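Local coordinates for protein glycerol dehydratase (Clostridium butyricum, PDB 1R8W) that probably removes water from glycerol by glycyl-radical chemistry, acting as a lyase of the pyruvate formate lyase-like family, at residues A[167-172]-A[268-273]; A[759-764]-A[777-782]. All blocks are in the same frame, centred on the assembly; numbering follows the deposited sequence.

In the fold
Both contacts are buried, and each involves residues of a single chain, with no help from the other subunit. They lie on opposite sides of the chain's centre, about 31 Å apart between centres and about 14 Å between nearest atoms, and they share no helix or strand. Interaction 1 joins helix 169-191 to helix 260-277, two helices far apart in sequence, through aliphatic packing and one hydrogen bond between side chains. Interaction 2 is local in sequence: it ties the loop of the predicted glycine radical, between strands 758-760 and 765-767, to the end of helix 773-781. There an arginine grips a backbone carbonyl, and the apolar packing is slighter.

Interaction 1 (A[167-172]-A[268-273]); sequences VDYGKV and WFIHAI
Tyr169, in the first turn of helix 169-191, faces Ile270 in the body of helix 260-277, with their CA atoms 7.5 Å apart. Just ahead, Asp168 is the N-cap: its OD1 takes the N-H of Lys171 at 3.1 Å, approached from above the carboxylate plane, a capping bond in a first turn where backbone bonds are weak. Beta-branched Ile270 fills the gap between the backbones with both branches. Ile270 CG2 lies 3.8 Å from Tyr169 CD2, while Ile270 CD1 meets Val172 CG1 tip to tip at 3.4 Å, a tight fit of methyl on methyl. Phe177, farther along helix 169-191, touches both Val172 and Ile270. Tyrosine suits its place by joining a flat apolar ring to a polar end. With CG anti to the carbonyl carbon (chi1 -64°), the ring reaches across to helix 260-277, and Tyr169 OH and His271 ND1 share a hydrogen bond of 2.9 Å at the imidazole edge. Val167 CG1 sits over the Tyr169 ring centre, 4.2 Å above its plane. His271 NE2 is hydrogen-bonded to Gln340, so both buried ring nitrogens are satisfied and the ring's rotation is fixed. Such helix-helix packing belongs to the helical part of this pyruvate formate lyase-like fold.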
# COMPACT_ATOMS: atom_id res chain seq x y z
N VAL A 167 -20.80 14.83 5.52
CA VAL A 167 -19.76 15.70 4.99
C VAL A 167 -19.94 17.13 5.50
O VAL A 167 -20.99 17.47 6.05
CB VAL A 167 -19.82 15.62 3.44
CG1 VAL A 167 -19.76 17.00 2.81
CG2 VAL A 167 -18.71 14.72 2.94
N ASP A 168 -18.91 17.96 5.34
CA ASP A 168 -19.03 19.34 5.78
C ASP A 168 -19.72 20.17 4.69
O ASP A 168 -19.09 21.01 4.04
CB ASP A 168 -17.65 19.94 6.06
CG ASP A 168 -17.73 21.26 6.81
OD1 ASP A 168 -18.80 21.92 6.76
OD2 ASP A 168 -16.73 21.64 7.45
N TYR A 169 -21.01 19.92 4.49
CA TYR A 169 -21.79 20.63 3.49
C TYR A 169 -21.65 22.13 3.63
O TYR A 169 -21.49 22.85 2.64
CB TYR A 169 -23.27 20.27 3.58
CG TYR A 169 -23.62 18.83 3.30
CD1 TYR A 169 -23.81 17.93 4.34
CD2 TYR A 169 -23.78 18.37 1.99
CE1 TYR A 169 -24.17 16.61 4.10
CE2 TYR A 169 -24.13 17.05 1.74
CZ TYR A 169 -24.33 16.18 2.80
OH TYR A 169 -24.71 14.87 2.57
N GLY A 170 -21.73 22.61 4.87
CA GLY A 170 -21.63 24.04 5.11
C GLY A 170 -20.43 24.69 4.46
O GLY A 170 -20.55 25.74 3.83
N LYS A 171 -19.26 24.07 4.60
CA LYS A 171 -18.03 24.60 4.02
C LYS A 171 -18.09 24.72 2.51
O LYS A 171 -17.75 25.77 1.95
CB LYS A 171 -16.85 23.72 4.42
CG LYS A 171 -15.50 24.24 3.97
CD LYS A 171 -14.39 23.30 4.41
CE LYS A 171 -13.03 23.80 3.97
NZ LYS A 171 -11.94 22.89 4.44
N VAL A 172 -18.49 23.65 1.84
CA VAL A 172 -18.56 23.66 0.39
C VAL A 172 -19.59 24.68 -0.12
O VAL A 172 -19.42 25.26 -1.18
CB VAL A 172 -18.88 22.27 -0.18
CG1 VAL A 172 -18.83 22.30 -1.70
CG2 VAL A 172 -17.88 21.25 0.35
N TRP A 268 -27.48 19.66 -3.30
CA TRP A 268 -27.81 18.41 -3.96
C TRP A 268 -26.68 17.85 -4.83
O TRP A 268 -26.50 16.64 -4.91
CB TRP A 268 -29.09 18.55 -4.80
CG TRP A 268 -29.45 17.29 -5.50
CD1 TRP A 268 -29.41 17.07 -6.85
CD2 TRP A 268 -29.75 16.03 -4.90
NE1 TRP A 268 -29.66 15.74 -7.12
CE2 TRP A 268 -29.87 15.08 -5.94
CE3 TRP A 268 -29.91 15.60 -3.57
CZ2 TRP A 268 -30.15 13.73 -5.70
CZ3 TRP A 268 -30.19 14.26 -3.33
CH2 TRP A 268 -30.31 13.34 -4.39
N PHE A 269 -25.91 18.73 -5.47
CA PHE A 269 -24.81 18.27 -6.31
C PHE A 269 -23.73 17.61 -5.45
O PHE A 269 -23.15 16.60 -5.83
CB PHE A 269 -24.21 19.43 -7.11
CG PHE A 269 -24.93 19.71 -8.40
CD1 PHE A 269 -25.30 18.67 -9.25
CD2 PHE A 269 -25.20 21.02 -8.79
CE1 PHE A 269 -25.92 18.93 -10.48
CE2 PHE A 269 -25.83 21.29 -10.01
CZ PHE A 269 -26.18 20.24 -10.86
N ILE A 270 -23.48 18.19 -4.29
CA ILE A 270 -22.50 17.65 -3.35
C ILE A 270 -22.95 16.25 -2.93
O ILE A 270 -22.18 15.29 -2.96
CB ILE A 270 -22.40 18.53 -2.09
CG1 ILE A 270 -21.81 19.90 -2.45
CG2 ILE A 270 -21.55 17.84 -1.02
CD1 ILE A 270 -21.88 20.90 -1.33
N HIS A 271 -24.22 16.15 -2.56
CA HIS A 271 -24.80 14.90 -2.11
C HIS A 271 -24.81 13.86 -3.22
O HIS A 271 -24.44 12.70 -3.01
CB HIS A 271 -26.23 15.14 -1.63
CG HIS A 271 -26.78 14.02 -0.81
ND1 HIS A 271 -26.46 13.85 0.52
CD2 HIS A 271 -27.62 13.01 -1.12
CE1 HIS A 271 -27.08 12.78 0.99
NE2 HIS A 271 -27.79 12.25 0.01
N ALA A 272 -25.24 14.27 -4.40
CA ALA A 272 -25.31 13.37 -5.54
C ALA A 272 -23.94 12.82 -5.94
O ALA A 272 -23.78 11.61 -6.11
CB ALA A 272 -25.95 14.09 -6.72
N ILE A 273 -22.96 13.70 -6.11
CA ILE A 273 -21.64 13.24 -6.51
C ILE A 273 -21.07 12.25 -5.51
O ILE A 273 -20.42 11.28 -5.89
CB ILE A 273 -20.69 14.43 -6.73
CG1 ILE A 273 -21.26 15.32 -7.84
CG2 ILE A 273 -19.30 13.93 -7.14
CD1 ILE A 273 -20.46 16.57 -8.11

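Interaction 2 (A[759-764]-A[777-782])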
# COMPACT_ATOMS: atom_id res chain seq x y z
N VAL A 759 -44.40 3.14 6.32
CA VAL A 759 -44.36 2.62 7.68
C VAL A 759 -42.92 2.59 8.23
O VAL A 759 -41.96 2.52 7.47
CB VAL A 759 -44.99 1.20 7.74
CG1 VAL A 759 -44.02 0.18 8.32
CG2 VAL A 759 -46.26 1.24 8.55
N ARG A 760 -42.79 2.66 9.55
CA ARG A 760 -41.49 2.66 10.20
C ARG A 760 -40.97 1.24 10.44
O ARG A 760 -41.64 0.43 11.07
CB ARG A 760 -41.58 3.37 11.55
CG ARG A 760 -40.24 3.78 12.12
CD ARG A 760 -39.58 4.82 11.22
NE ARG A 760 -38.44 5.46 11.87
CZ ARG A 760 -37.70 6.42 11.32
NH1 ARG A 760 -37.97 6.86 10.10
NH2 ARG A 760 -36.69 6.93 12.00
N VAL A 761 -39.77 0.95 9.93
CA VAL A 761 -39.19 -0.38 10.14
C VAL A 761 -38.35 -0.30 11.43
O VAL A 761 -38.83 -0.66 12.49
CB VAL A 761 -38.30 -0.82 8.94
CG1 VAL A 761 -37.78 -2.23 9.17
CG2 VAL A 761 -39.10 -0.77 7.65
N ALA A 762 -37.12 0.20 11.32
CA ALA A 762 -36.25 0.35 12.48
C ALA A 762 -35.16 1.38 12.18
O ALA A 762 -34.11 1.06 11.62
CB ALA A 762 -35.61 -0.99 12.85
N GLY A 763 -35.43 2.63 12.56
CA GLY A 763 -34.46 3.69 12.31
C GLY A 763 -34.68 4.33 10.95
O GLY A 763 -33.93 5.22 10.54
N TYR A 764 -35.71 3.88 10.25
CA TYR A 764 -36.05 4.40 8.94
C TYR A 764 -37.46 3.99 8.55
O TYR A 764 -37.99 3.00 9.05
CB TYR A 764 -35.07 3.88 7.89
CG TYR A 764 -35.21 2.40 7.57
CD1 TYR A 764 -35.85 1.97 6.40
CD2 TYR A 764 -34.69 1.43 8.43
CE1 TYR A 764 -35.95 0.60 6.09
CE2 TYR A 764 -34.79 0.07 8.13
CZ TYR A 764 -35.41 -0.34 6.97
OH TYR A 764 -35.48 -1.69 6.66
N ASN A 777 -44.85 -8.85 8.36
CA ASN A 777 -45.46 -9.55 9.48
C ASN A 777 -44.83 -9.18 10.81
O ASN A 777 -45.52 -9.06 11.82
CB ASN A 777 -45.40 -11.06 9.28
CG ASN A 777 -46.25 -11.52 8.11
OD1 ASN A 777 -47.31 -10.95 7.85
ND2 ASN A 777 -45.81 -12.56 7.42
N ASP A 778 -43.51 -9.00 10.83
CA ASP A 778 -42.86 -8.65 12.08
C ASP A 778 -43.41 -7.32 12.57
O ASP A 778 -43.74 -7.17 13.75
CB ASP A 778 -41.34 -8.55 11.90
CG ASP A 778 -40.61 -8.48 13.23
OD1 ASP A 778 -39.60 -7.74 13.33
OD2 ASP A 778 -41.03 -9.16 14.18
N ILE A 779 -43.52 -6.36 11.67
CA ILE A 779 -44.03 -5.05 12.03
C ILE A 779 -45.48 -5.16 12.52
O ILE A 779 -45.84 -4.57 13.54
CB ILE A 779 -43.94 -4.08 10.83
CG1 ILE A 779 -42.47 -3.78 10.53
CG2 ILE A 779 -44.71 -2.80 11.12
CD1 ILE A 779 -42.24 -3.04 9.24
N ILE A 780 -46.30 -5.91 11.80
CA ILE A 780 -47.69 -6.09 12.18
C ILE A 780 -47.80 -6.72 13.58
O ILE A 780 -48.66 -6.34 14.37
CB ILE A 780 -48.42 -7.00 11.16
CG1 ILE A 780 -48.53 -6.28 9.81
CG2 ILE A 780 -49.80 -7.40 11.69
CD1 ILE A 780 -49.08 -7.13 8.69
N ALA A 781 -46.90 -7.66 13.87
CA ALA A 781 -46.89 -8.36 15.15
C ALA A 781 -46.42 -7.54 16.35
O ALA A 781 -46.59 -7.96 17.49
CB ALA A 781 -46.06 -9.63 15.03
N ARG A 782 -45.82 -6.38 16.10
CA ARG A 782 -45.33 -5.55 17.20
C ARG A 782 -46.46 -5.13 18.13
O ARG A 782 -47.58 -4.88 17.70
CB ARG A 782 -44.62 -4.31 16.67
CG ARG A 782 -43.31 -4.62 15.99
CD ARG A 782 -42.65 -3.37 15.47
NE ARG A 782 -41.41 -3.69 14.77
CZ ARG A 782 -40.70 -2.81 14.08
NH1 ARG A 782 -41.09 -1.55 14.00
NH2 ARG A 782 -39.59 -3.20 13.46
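Arg782 holds the carbonyl of Val761 end-on, both terminal nitrogens converging on one oxygen: NH1 to Val761 O is 2.9 Å and NH2 to the same O is 2.8 Å. The oxygen lies almost in the guanidinium plane, but the two N-H groups meet it differently, NH1 in the carbonyl plane and NH2 well above it. The held carbonyl belongs to the glycyl-radical loop, the short connection between strands 758-760 and 765-767 with the predicted radical site, Gly763, near its far end. Arginine suits this place, since just past the end of helix 773-781 it has the length and the two terminal N-H groups to reach Val761 O. The chain is extended from CG to NE, and Ile779 CG1 lies 4.1 Å above the plane of the Arg782 guanidinium, over its centre; Asp667 offers NE a long, weak ion pair. Farther out, Ile779 points its CD1 toward the strand end and the loop, tip to tip with Val759 CG1 at 3.8 Å. It crosses Val761 at about a right angle, with Val761 CG2 4.2 Å from Ile779 CD1. Gly763, with phi 89°, adopts a backbone that would jam a CB against the preceding carbonyl, and its N-H goes to Gln735. The loop is closed by Val761 N bonding to Tyr764 O at 2.9 Å, while Arg760 lays its guanidinium flat, with Tyr764 N 3.4 Å above the centre of one face.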